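Side-chain contacts in galactokinase (PDB 6TEQ), which probably transfers a phosphate group from ATP to galactose, and here holds the fluorinated substrate analogue 2-deoxy-2-fluoro-galactose: residues K21-V24 / G28-P31; A36-V41 / N193-C198; H62-A67 / S142-C147; A249-T254 / K297-H302; D334-D339 / A362-G367. All blocks are in the same frame, centred on the assembly; numbering follows the deposited sequence. Where two conformers were deposited one is given.

From the N terminus, contact 1 comes first and closes a tight turn: helix 12-27 ends, and only three residues lie between its two segments. Contact 2 then closes a long loop of 151 residues, bringing helix 190-197 back onto strand 33-42. Contact 3 is nested inside that loop and sets helix 141-156 on strand 54-70, the sheet neighbour of strand 33-42; it also touches contact 1 through Ala67. Contact 4 joins helices 247-262 and 294-318, and contact 5 lays helix 322-338 against strand 361-365. These last two follow in series and are linked by the Arg301-Asp339 salt bridge; no two of the five cross. Contact 5 meets contact 2 where Arg40 touches Gly366.

Contact 1. Residues K21-V24 / G28-P31; sequences KLFV and GAAP
Pro31 sets its CB over the face of Phe23 in a CH-pi contact. This Pro31 CB sits 3.8 Å from the centroid of the Phe23 ring and only 5° off the ring normal, so a C-H presses on the middle of the face. Pro31 CD continues the apolar contact along the rim, 3.7 Å from Phe23 CD1. The phenyl group can extend this far because its CG is anti to the backbone N (chi1 -172°), which throws the ring off the helix toward the chain that follows. Val24 adds a looser apolar flank, its CG2 lying 4.4 Å from Pro31 CD.

One polar atom meets the ring at its edge. Ala29 O approaches near the ring plane, at 3.1 Å from Phe23 CE1, where the slightly positive C-H rim suits a carbonyl oxygen.

One backbone hydrogen bond joins the segments: Gly28 N donates to Val24 O at 2.8 Å, although a bent N-H...O angle of 135° marks it as far from straight. Around this turn, Tyr27 meets Phe23 edge-to-face, while Ala67 of strand 54-70 and Ala128 of strand 125-131 also pack on that ring. Gly28 leaves helical geometry with a positive phi, and the whole is typical of a glycine-terminated helix C-terminus, with apolar packing between Phe23 in the last helical turns and Pro31, three residues beyond the glycine.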
# COMPACT_ATOMS: atom_id res chain seq x y z
N LYS A 21 -3.05 5.21 -25.96
CA LYS A 21 -3.60 6.41 -26.60
C LYS A 21 -2.98 7.68 -25.97
O LYS A 21 -2.63 8.63 -26.70
CB LYS A 21 -5.14 6.38 -26.50
CG LYS A 21 -5.87 7.62 -27.03
CD LYS A 21 -7.33 7.38 -27.24
CE LYS A 21 -8.20 8.60 -27.57
NZ LYS A 21 -7.46 9.74 -28.15
N LEU A 22 -2.88 7.77 -24.64
CA LEU A 22 -2.31 8.98 -24.02
C LEU A 22 -0.85 9.11 -24.47
O LEU A 22 -0.35 10.23 -24.70
CB LEU A 22 -2.43 8.90 -22.51
CG LEU A 22 -1.84 10.06 -21.73
CD1 LEU A 22 -2.54 11.35 -22.09
CD2 LEU A 22 -2.00 9.84 -20.24
N PHE A 23 -0.17 8.00 -24.57
CA PHE A 23 1.26 8.01 -24.98
C PHE A 23 1.36 8.53 -26.43
O PHE A 23 2.13 9.47 -26.67
CB PHE A 23 1.86 6.61 -24.89
CG PHE A 23 3.34 6.62 -25.12
CD1 PHE A 23 3.83 6.72 -26.43
CD2 PHE A 23 4.21 6.59 -24.05
CE1 PHE A 23 5.19 6.76 -26.62
CE2 PHE A 23 5.58 6.62 -24.25
CZ PHE A 23 6.06 6.71 -25.54
N VAL A 24 0.54 8.01 -27.34
CA VAL A 24 0.60 8.37 -28.79
C VAL A 24 0.14 9.81 -28.92
O VAL A 24 0.82 10.59 -29.65
CB VAL A 24 -0.21 7.37 -29.65
CG1 VAL A 24 -0.40 7.86 -31.09
CG2 VAL A 24 0.47 6.00 -29.70
N GLY A 28 3.61 11.13 -29.86
CA GLY A 28 3.46 10.74 -31.27
C GLY A 28 3.97 9.35 -31.54
O GLY A 28 3.26 8.60 -32.22
N ALA A 29 5.17 9.04 -31.07
CA ALA A 29 5.76 7.67 -31.16
C ALA A 29 4.82 6.62 -30.50
O ALA A 29 4.07 6.96 -29.55
CB ALA A 29 7.15 7.65 -30.50
N ALA A 30 4.92 5.37 -30.91
CA ALA A 30 4.34 4.19 -30.21
C ALA A 30 5.19 3.90 -28.98
O ALA A 30 6.40 4.01 -29.04
CB ALA A 30 4.34 3.00 -31.12
N PRO A 31 4.61 3.47 -27.83
CA PRO A 31 5.45 3.08 -26.70
C PRO A 31 6.03 1.70 -27.00
O PRO A 31 5.52 0.97 -27.90
CB PRO A 31 4.46 2.93 -25.56
CG PRO A 31 3.15 2.60 -26.24
CD PRO A 31 3.19 3.29 -27.59

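Contact 2. Residues A36-V41 / N193-C198; sequences AAPGRV and NASMRC
Ser195 and Pro38 form the polar heart of a buried helix-on-strand contact in the alpha/beta N-terminal part of the GHMP kinase fold, where helix 190-197 packs across strand 33-42. The short segments run at 134° to each other, their axes approaching to 7.3 Å. Ser195 OG donates to Pro38 O at 2.8 Å, lying in the carbonyl plane on a lone pair. The hydroxyl reaches the strand because OG is anti to its own backbone N (chi1 -171°). It is also wedged against Ala37, whose CB is 3.3 Å from Ser195 OG. Were Ser195 replaced by an alanine, Pro38 O would probably lose this donor.

The proline ring lies alongside the same residue, with Pro38 CD 3.3 Å from Ser195 O. Farther along the strand, Arg40 uses only the root of its side chain here; the chain bends at chi2 and carries the guanidinium away to a salt bridge with Asp191 and a hydrogen bond to Gly138 O. Both Arg40 and Asp191 bind galactose, so the contact sets the strand's substrate-binding arginine beside the helix that carries Asp191. What remains at the helix is methyl on methylene, Ala194 CB 3.8 Å from Arg40 CB.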
# COMPACT_ATOMS: atom_id res chain seq x y z
N ALA A 36 1.86 -2.60 -15.81
CA ALA A 36 0.90 -2.15 -14.80
C ALA A 36 1.22 -2.73 -13.46
O ALA A 36 1.88 -3.77 -13.39
CB ALA A 36 -0.52 -2.44 -15.21
N ALA A 37 0.91 -1.95 -12.42
CA ALA A 37 1.06 -2.40 -11.04
C ALA A 37 -0.21 -2.07 -10.31
O ALA A 37 -0.82 -0.99 -10.52
CB ALA A 37 2.28 -1.78 -10.43
N PRO A 38 -0.62 -2.95 -9.38
CA PRO A 38 -1.84 -2.71 -8.63
C PRO A 38 -1.64 -1.84 -7.40
O PRO A 38 -0.58 -1.72 -6.79
CB PRO A 38 -2.29 -4.12 -8.26
CG PRO A 38 -0.95 -4.82 -8.00
CD PRO A 38 -0.09 -4.31 -9.14
N GLY A 39 -2.76 -1.25 -6.99
CA GLY A 39 -2.88 -0.75 -5.62
C GLY A 39 -3.09 -1.92 -4.68
O GLY A 39 -3.05 -3.06 -5.12
N ARG A 40 -3.28 -1.63 -3.39
CA ARG A 40 -3.30 -2.70 -2.39
C ARG A 40 -4.24 -2.34 -1.27
O ARG A 40 -4.40 -1.13 -0.93
CB ARG A 40 -1.88 -2.96 -1.88
CG ARG A 40 -1.25 -1.85 -1.06
CD ARG A 40 -1.49 -1.99 0.41
NE ARG A 40 -1.03 -0.81 1.14
CZ ARG A 40 -1.73 0.28 1.38
NH1 ARG A 40 -1.16 1.29 2.03
NH2 ARG A 40 -3.03 0.35 1.11
N VAL A 41 -4.71 -3.38 -0.58
CA VAL A 41 -5.27 -3.20 0.78
C VAL A 41 -4.50 -4.09 1.76
O VAL A 41 -4.36 -5.30 1.55
CB VAL A 41 -6.78 -3.46 0.84
CG1 VAL A 41 -7.59 -2.28 0.39
CG2 VAL A 41 -7.18 -4.62 -0.04
N ASN A 193 6.02 -4.07 -1.87
CA ASN A 193 6.04 -5.54 -1.80
C ASN A 193 4.72 -6.08 -2.24
O ASN A 193 4.68 -7.08 -3.04
CB ASN A 193 6.47 -6.00 -0.38
CG ASN A 193 7.97 -5.99 -0.17
OD1 ASN A 193 8.62 -6.93 -0.57
ND2 ASN A 193 8.52 -4.91 0.37
N ALA A 194 3.60 -5.51 -1.79
CA ALA A 194 2.26 -5.98 -2.23
C ALA A 194 2.16 -5.86 -3.73
O ALA A 194 1.78 -6.81 -4.40
CB ALA A 194 1.17 -5.20 -1.56
N SER A 195 2.49 -4.70 -4.27
CA SER A 195 2.20 -4.38 -5.68
C SER A 195 3.00 -5.32 -6.58
O SER A 195 2.54 -5.68 -7.67
CB SER A 195 2.54 -2.90 -5.94
OG SER A 195 2.08 -2.51 -7.20
N MET A 196 4.17 -5.77 -6.14
CA MET A 196 5.07 -6.54 -7.03
C MET A 196 5.17 -8.01 -6.61
O MET A 196 5.78 -8.77 -7.39
CB MET A 196 6.46 -5.92 -7.11
CG MET A 196 6.38 -4.55 -7.70
SD MET A 196 7.99 -3.94 -8.19
CE MET A 196 7.97 -4.47 -9.91
N ARG A 197 4.55 -8.42 -5.51
CA ARG A 197 4.75 -9.81 -5.04
C ARG A 197 3.48 -10.52 -4.64
O ARG A 197 3.54 -11.77 -4.49
CB ARG A 197 5.77 -9.86 -3.89
CG ARG A 197 7.10 -9.27 -4.28
CD ARG A 197 7.94 -9.18 -3.08
NE ARG A 197 8.51 -10.50 -2.74
CZ ARG A 197 9.23 -10.75 -1.71
NH1 ARG A 197 9.43 -9.82 -0.76
NH2 ARG A 197 9.77 -11.96 -1.60
N CYS A 198 2.35 -9.84 -4.59
CA CYS A 198 1.07 -10.53 -4.30
C CYS A 198 0.73 -11.48 -5.43
O CYS A 198 1.25 -11.30 -6.56
CB CYS A 198 -0.04 -9.54 -4.04
SG CYS A 198 0.04 -8.74 -2.42

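Contact 3. Residues H62-A67 / S142-C147; sequences HRTFIA and SAAMTC
Thr64 meets Ala144 in a close van der Waals contact where helix 141-156 lies against strand 54-70. This helix starts at the serine-rich stretch of the GHMP kinases' phosphate-binding motif; Ser142 has been seen to bind ADP and magnesium in this protein, though neither is bound here.

The packing is side chain on methyl. Thr64 CB stands 3.7 Å from Ala144 CB, and Thr64 OG1 is nearer, at 3.4 Å from the same methyl. With Thr64 OG1 beside the backbone N (chi1 -67°), CG2 falls anti to that nitrogen and is turned along the helix, 4.1 Å from Met145 CA. A side chain no larger than a methyl at Ala144 lets the strand come close, with the CA atoms of Thr64 and Ala144 5.5 Å apart.

Polar groups are satisfied to the side of this contact. Thr64 OG1 is hydrogen-bonded to Ser131 OG, so the hydroxyl bordering the alanine methyl has its own partner. The strand backbone is paired too, Thr64 with Ala37 on the neighbouring strand.

Within the helix, Ser142 O is gripped twice by one residue: Thr146 N at 3.1 Å and Thr146 OG1 at 3.2 Å reach that oxygen from opposite faces of its carbonyl plane.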
# COMPACT_ATOMS: atom_id res chain seq x y z
N HIS A 62 -7.46 -3.05 -9.18
CA HIS A 62 -7.26 -1.65 -9.63
C HIS A 62 -5.77 -1.45 -9.85
O HIS A 62 -4.97 -1.68 -8.90
CB HIS A 62 -7.74 -0.65 -8.59
CG HIS A 62 -9.20 -0.78 -8.33
ND1 HIS A 62 -9.68 -1.87 -7.62
CD2 HIS A 62 -10.25 -0.02 -8.70
CE1 HIS A 62 -11.01 -1.78 -7.59
NE2 HIS A 62 -11.38 -0.64 -8.21
N ARG A 63 -5.36 -1.02 -11.03
CA ARG A 63 -3.97 -0.89 -11.44
C ARG A 63 -3.70 0.50 -12.02
O ARG A 63 -4.65 1.15 -12.58
CB ARG A 63 -3.60 -1.98 -12.41
CG ARG A 63 -3.72 -3.39 -11.80
CD ARG A 63 -3.89 -4.49 -12.82
NE ARG A 63 -2.67 -4.94 -13.51
CZ ARG A 63 -1.75 -5.75 -13.02
NH1 ARG A 63 -1.84 -6.22 -11.78
NH2 ARG A 63 -0.74 -6.14 -13.79
N THR A 64 -2.42 0.85 -11.96
CA THR A 64 -1.84 1.97 -12.72
C THR A 64 -1.17 1.33 -13.94
O THR A 64 -0.27 0.46 -13.74
CB THR A 64 -0.86 2.76 -11.89
OG1 THR A 64 -1.66 3.36 -10.88
CG2 THR A 64 -0.05 3.82 -12.62
N PHE A 65 -1.48 1.83 -15.12
CA PHE A 65 -0.94 1.38 -16.40
C PHE A 65 0.02 2.41 -16.94
O PHE A 65 -0.25 3.63 -16.88
CB PHE A 65 -2.04 1.17 -17.45
CG PHE A 65 -2.93 0.01 -17.09
CD1 PHE A 65 -3.95 0.17 -16.19
CD2 PHE A 65 -2.86 -1.18 -17.79
CE1 PHE A 65 -4.73 -0.91 -15.84
CE2 PHE A 65 -3.61 -2.28 -17.42
CZ PHE A 65 -4.58 -2.12 -16.47
N ILE A 66 1.21 1.94 -17.25
CA ILE A 66 2.28 2.83 -17.76
C ILE A 66 2.59 2.38 -19.18
O ILE A 66 3.04 1.23 -19.39
CB ILE A 66 3.55 2.83 -16.93
CG1 ILE A 66 4.57 3.91 -17.37
CG2 ILE A 66 4.15 1.45 -16.76
CD1 ILE A 66 5.86 3.85 -16.60
N ALA A 67 2.41 3.30 -20.11
CA ALA A 67 2.96 3.12 -21.49
C ALA A 67 4.35 3.78 -21.48
O ALA A 67 4.45 4.94 -21.07
CB ALA A 67 2.02 3.72 -22.50
N SER A 142 0.58 5.56 -4.97
CA SER A 142 2.03 5.93 -5.01
C SER A 142 2.92 4.74 -5.44
O SER A 142 3.87 4.92 -6.23
CB SER A 142 2.49 6.45 -3.65
OG SER A 142 2.01 5.59 -2.64
N ALA A 143 2.66 3.56 -4.88
CA ALA A 143 3.40 2.32 -5.20
C ALA A 143 2.99 1.82 -6.56
O ALA A 143 3.80 1.28 -7.26
CB ALA A 143 3.16 1.21 -4.19
N ALA A 144 1.71 1.92 -6.91
CA ALA A 144 1.29 1.46 -8.23
C ALA A 144 2.11 2.26 -9.26
O ALA A 144 2.50 1.69 -10.27
CB ALA A 144 -0.20 1.66 -8.37
N MET A 145 2.33 3.54 -9.03
CA MET A 145 3.08 4.35 -10.03
C MET A 145 4.57 3.97 -10.00
O MET A 145 5.19 3.83 -11.09
CB MET A 145 2.91 5.85 -9.75
CG MET A 145 3.69 6.72 -10.69
SD MET A 145 3.13 8.39 -10.64
CE MET A 145 1.59 8.31 -11.54
N THR A 146 5.16 3.89 -8.85
CA THR A 146 6.62 3.61 -8.76
C THR A 146 6.90 2.18 -9.20
O THR A 146 7.91 1.96 -9.87
CB THR A 146 7.23 3.92 -7.38
OG1 THR A 146 6.53 3.10 -6.40
CG2 THR A 146 7.18 5.39 -7.05
N CYS A 147 6.09 1.20 -8.83
CA CYS A 147 6.34 -0.20 -9.17
C CYS A 147 6.07 -0.48 -10.66
O CYS A 147 6.87 -1.25 -11.27
CB CYS A 147 5.55 -1.12 -8.23
SG CYS A 147 6.18 -1.04 -6.55

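Contact 4. Residues A249-T254 / K297-H302; sequences AQRRAT and KKRVRH
Arg251 and Arg299 lay their guanidinium groups over one another, with planes 25° apart. Arg299 NH2 sits above the centre of the Arg251 group, 3.5 Å from Arg251 CZ, and Arg251 NE in turn lies over a face of Arg299. Each chain folds at chi2, which brings both flat ends round to the same place between the helices.

Such face-to-face overlap of like charges, with acceptors binding the N-H groups, bridges helices 247-262 and 294-318. Here the acceptors come from the chain at the end of helix 322-338 and just beyond it. Tyr340 O and Glu341 O take Arg251 NE and NH2, while Arg299 NH1 forms a salt bridge with Glu341 and hydrogen-bonds to Asp339 O. The Glu341 carboxylate and the three carbonyls probably balance the two positive charges.

Beside the pair, Thr254 turns its methyl to the aliphatic part of Arg299, with Thr254 CG2 3.7 Å from Arg299 CG. Its hydroxyl points back to its own helix, where Gln250 NE2 donates to Thr254 OG1 at 3.0 Å, the oxygen lying 16° out of the amide plane.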
# COMPACT_ATOMS: atom_id res chain seq x y z
N ALA A 249 5.53 10.49 9.48
CA ALA A 249 6.96 10.60 9.82
C ALA A 249 7.10 10.62 11.33
O ALA A 249 8.10 10.01 11.85
CB ALA A 249 7.57 11.84 9.21
N GLN A 250 6.22 11.32 12.04
CA GLN A 250 6.34 11.38 13.53
C GLN A 250 6.18 9.95 14.07
O GLN A 250 7.04 9.52 14.88
CB GLN A 250 5.35 12.35 14.18
CG GLN A 250 5.54 12.47 15.70
CD GLN A 250 6.94 12.82 16.15
OE1 GLN A 250 7.42 13.95 15.95
NE2 GLN A 250 7.63 11.83 16.74
N ARG A 251 5.16 9.21 13.63
CA ARG A 251 4.95 7.84 14.19
C ARG A 251 6.25 7.03 14.04
O ARG A 251 6.68 6.34 15.01
CB ARG A 251 3.78 7.14 13.53
CG ARG A 251 2.44 7.82 13.73
CD ARG A 251 2.01 7.79 15.19
NE ARG A 251 0.72 8.46 15.35
CZ ARG A 251 0.57 9.77 15.33
NH1 ARG A 251 1.59 10.59 15.16
NH2 ARG A 251 -0.65 10.27 15.40
N ARG A 252 6.85 7.09 12.84
CA ARG A 252 8.13 6.41 12.59
C ARG A 252 9.20 6.88 13.60
O ARG A 252 9.89 6.02 14.14
CB ARG A 252 8.58 6.58 11.14
CG ARG A 252 7.67 5.92 10.13
CD ARG A 252 8.29 5.86 8.74
NE ARG A 252 9.49 5.05 8.64
CZ ARG A 252 10.17 4.84 7.53
NH1 ARG A 252 9.88 5.51 6.43
NH2 ARG A 252 11.21 4.04 7.54
N ALA A 253 9.33 8.20 13.85
CA ALA A 253 10.36 8.73 14.75
C ALA A 253 10.15 8.18 16.16
O ALA A 253 11.11 7.78 16.80
CB ALA A 253 10.33 10.23 14.79
N THR A 254 8.90 8.11 16.56
CA THR A 254 8.50 7.65 17.89
C THR A 254 8.89 6.19 18.07
O THR A 254 9.53 5.85 19.08
CB THR A 254 7.03 7.92 18.19
OG1 THR A 254 6.80 9.34 18.16
CG2 THR A 254 6.71 7.36 19.58
N LYS A 297 4.45 4.64 25.01
CA LYS A 297 3.98 3.32 25.52
C LYS A 297 2.84 2.84 24.62
O LYS A 297 2.80 1.70 24.24
CB LYS A 297 3.44 3.40 26.97
CG LYS A 297 4.44 3.77 28.03
CD LYS A 297 3.71 3.91 29.38
CE LYS A 297 4.46 4.50 30.54
NZ LYS A 297 5.51 3.62 31.00
N LYS A 298 1.94 3.75 24.31
CA LYS A 298 0.80 3.46 23.45
C LYS A 298 1.29 2.98 22.08
O LYS A 298 0.72 2.00 21.52
CB LYS A 298 -0.13 4.68 23.37
CG LYS A 298 -0.94 5.09 24.58
CD LYS A 298 -1.84 6.29 24.19
CE LYS A 298 -2.82 6.71 25.23
NZ LYS A 298 -3.36 8.01 24.77
N ARG A 299 2.19 3.72 21.44
CA ARG A 299 2.71 3.34 20.11
C ARG A 299 3.32 1.93 20.16
O ARG A 299 3.03 1.14 19.25
CB ARG A 299 3.74 4.31 19.56
CG ARG A 299 3.34 5.77 19.53
CD ARG A 299 2.03 6.02 18.82
NE ARG A 299 1.76 7.42 18.64
CZ ARG A 299 0.71 8.14 19.10
NH1 ARG A 299 -0.29 7.57 19.78
NH2 ARG A 299 0.67 9.44 18.86
N VAL A 300 4.15 1.62 21.13
CA VAL A 300 4.78 0.28 21.30
C VAL A 300 3.74 -0.80 21.53
O VAL A 300 3.76 -1.85 20.88
CB VAL A 300 5.88 0.28 22.36
CG1 VAL A 300 6.39 -1.15 22.72
CG2 VAL A 300 7.02 1.12 21.84
N ARG A 301 2.74 -0.52 22.34
CA ARG A 301 1.66 -1.52 22.58
C ARG A 301 0.99 -1.83 21.23
O ARG A 301 0.70 -2.98 20.96
CB ARG A 301 0.72 -1.03 23.67
CG ARG A 301 -0.46 -1.96 23.89
CD ARG A 301 -1.13 -1.68 25.20
NE ARG A 301 -1.72 -0.39 25.12
CZ ARG A 301 -1.67 0.50 26.07
NH1 ARG A 301 -1.01 0.20 27.19
NH2 ARG A 301 -2.23 1.69 25.87
N HIS A 302 0.64 -0.81 20.43
CA HIS A 302 0.04 -1.05 19.12
C HIS A 302 1.00 -1.98 18.38
O HIS A 302 0.51 -2.96 17.85
CB HIS A 302 -0.16 0.25 18.33
CG HIS A 302 -0.47 -0.12 16.92
ND1 HIS A 302 -1.65 -0.63 16.58
CD2 HIS A 302 0.31 -0.12 15.82
CE1 HIS A 302 -1.63 -1.04 15.32
NE2 HIS A 302 -0.43 -0.70 14.82

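Contact 5. Residues D334-D339 / A362-G367; sequences DSLAAD and ARMTGG. With GAF (2-deoxy-2-fluoro-alpha-D-galactopyranose), chain M.
Helix 322-338 and strand 361-365 keep 8.2 Å between the CA atoms of Leu336 and Met364, a distance the side chains bridge. Leu336 CD1 does most of the touching, resting 3.8 Å from Met364 CG, while Leu336 CB meets Met364 SD at 4.0 Å. Met364 holds CG between its backbone N and carbonyl carbon (chi1 60°) and then bends at chi2 and chi3, which curls the thioether round the leucine methyl. Shortening Met364 to an alanine removes CG, SD and CE and is likely to open a gap beside Leu336 CD1 and leave that methyl freer to move.

Arg363 offers an edge rather than a face: Leu336 CD1 lies near its guanidinium plane, 3.5 Å from Arg363 NH1. The same NH1 forms a salt bridge to Glu46, a galactose-binding residue, while NE hydrogen-bonds to Ser332 OG; both fix the guanidinium. Then comes the glycine-rich motif of GHMP kinases, where Gly367 CA approaches O5 of the bound sugar GAF at 3.2 Å.

Strand 361-365 is an edge strand of its sheet and pairs with strand 372-378; His302 of helix 294-318 packs on Leu336, and Val342 and Thr343 of the loop after helix 322-338 cover Met364.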
# COMPACT_ATOMS: atom_id res chain seq x y z
N ASP A 334 -9.13 -0.78 16.48
CA ASP A 334 -9.27 -0.15 17.78
C ASP A 334 -7.90 0.27 18.29
O ASP A 334 -7.79 1.35 18.95
CB ASP A 334 -10.01 -1.04 18.78
CG ASP A 334 -11.44 -1.32 18.45
OD1 ASP A 334 -12.01 -0.67 17.55
OD2 ASP A 334 -11.98 -2.18 19.19
N SER A 335 -6.90 -0.53 18.03
CA SER A 335 -5.54 -0.20 18.44
C SER A 335 -5.04 1.02 17.64
O SER A 335 -4.37 1.87 18.21
CB SER A 335 -4.68 -1.37 18.20
OG SER A 335 -3.35 -1.16 18.62
N LEU A 336 -5.27 1.03 16.34
CA LEU A 336 -4.85 2.17 15.49
C LEU A 336 -5.55 3.44 15.96
O LEU A 336 -4.93 4.49 15.90
CB LEU A 336 -5.18 1.88 14.07
CG LEU A 336 -4.26 0.85 13.43
CD1 LEU A 336 -4.86 0.22 12.20
CD2 LEU A 336 -2.86 1.37 13.15
N ALA A 337 -6.78 3.36 16.42
CA ALA A 337 -7.51 4.57 16.87
C ALA A 337 -7.03 5.03 18.24
O ALA A 337 -6.76 6.27 18.39
CB ALA A 337 -8.98 4.26 16.87
N ALA A 338 -6.93 4.11 19.20
CA ALA A 338 -6.65 4.51 20.59
C ALA A 338 -5.17 4.59 20.90
O ALA A 338 -4.76 5.51 21.64
CB ALA A 338 -7.24 3.56 21.58
N ASP A 339 -4.40 3.62 20.47
CA ASP A 339 -2.96 3.55 20.82
C ASP A 339 -2.14 4.27 19.76
O ASP A 339 -1.17 4.87 20.12
CB ASP A 339 -2.52 2.12 21.07
CG ASP A 339 -2.88 1.66 22.49
OD1 ASP A 339 -3.06 2.55 23.41
OD2 ASP A 339 -2.92 0.45 22.71
N ALA A 362 -14.23 -4.74 10.77
CA ALA A 362 -13.94 -3.58 9.91
C ALA A 362 -12.81 -2.75 10.51
O ALA A 362 -12.69 -2.65 11.76
CB ALA A 362 -15.22 -2.75 9.76
N ARG A 363 -12.00 -2.15 9.64
CA ARG A 363 -10.84 -1.40 10.10
C ARG A 363 -10.43 -0.45 9.01
O ARG A 363 -10.53 -0.78 7.82
CB ARG A 363 -9.66 -2.34 10.45
CG ARG A 363 -9.20 -3.25 9.33
CD ARG A 363 -8.16 -4.25 9.74
NE ARG A 363 -6.95 -3.56 10.08
CZ ARG A 363 -6.07 -3.02 9.23
NH1 ARG A 363 -5.14 -2.23 9.71
NH2 ARG A 363 -6.04 -3.30 7.96
N MET A 364 -9.79 0.63 9.43
CA MET A 364 -8.99 1.40 8.47
C MET A 364 -7.88 0.51 7.88
O MET A 364 -7.44 -0.44 8.52
CB MET A 364 -8.40 2.60 9.17
CG MET A 364 -7.47 2.32 10.36
SD MET A 364 -6.15 3.51 10.52
CE MET A 364 -5.11 2.99 9.17
N THR A 365 -7.44 0.84 6.68
CA THR A 365 -6.30 0.16 6.01
C THR A 365 -5.29 1.21 5.52
O THR A 365 -5.69 2.35 5.16
CB THR A 365 -6.78 -0.73 4.83
OG1 THR A 365 -5.72 -1.62 4.42
CG2 THR A 365 -7.30 0.04 3.64
N GLY A 366 -4.02 0.84 5.58
CA GLY A 366 -2.97 1.70 5.13
C GLY A 366 -2.49 2.64 6.27
O GLY A 366 -2.67 2.35 7.42
N GLY A 367 -1.97 3.80 5.88
CA GLY A 367 -1.33 4.71 6.83
C GLY A 367 -2.27 5.36 7.79
O GLY A 367 -1.87 5.64 8.88
C1 GAF M . 1.58 3.77 4.55
C2 GAF M . 2.99 3.37 4.14
F2 GAF M . 3.17 3.70 2.84
C3 GAF M . 3.24 1.89 4.34
O3 GAF M . 4.60 1.63 4.21
C4 GAF M . 2.82 1.43 5.77
O4 GAF M . 3.67 1.93 6.79
C5 GAF M . 1.41 1.86 6.01
O5 GAF M . 1.31 3.26 5.86
C6 GAF M . 0.90 1.49 7.39
O6 GAF M . 0.86 0.08 7.56
O1 GAF M . 0.77 3.18 3.55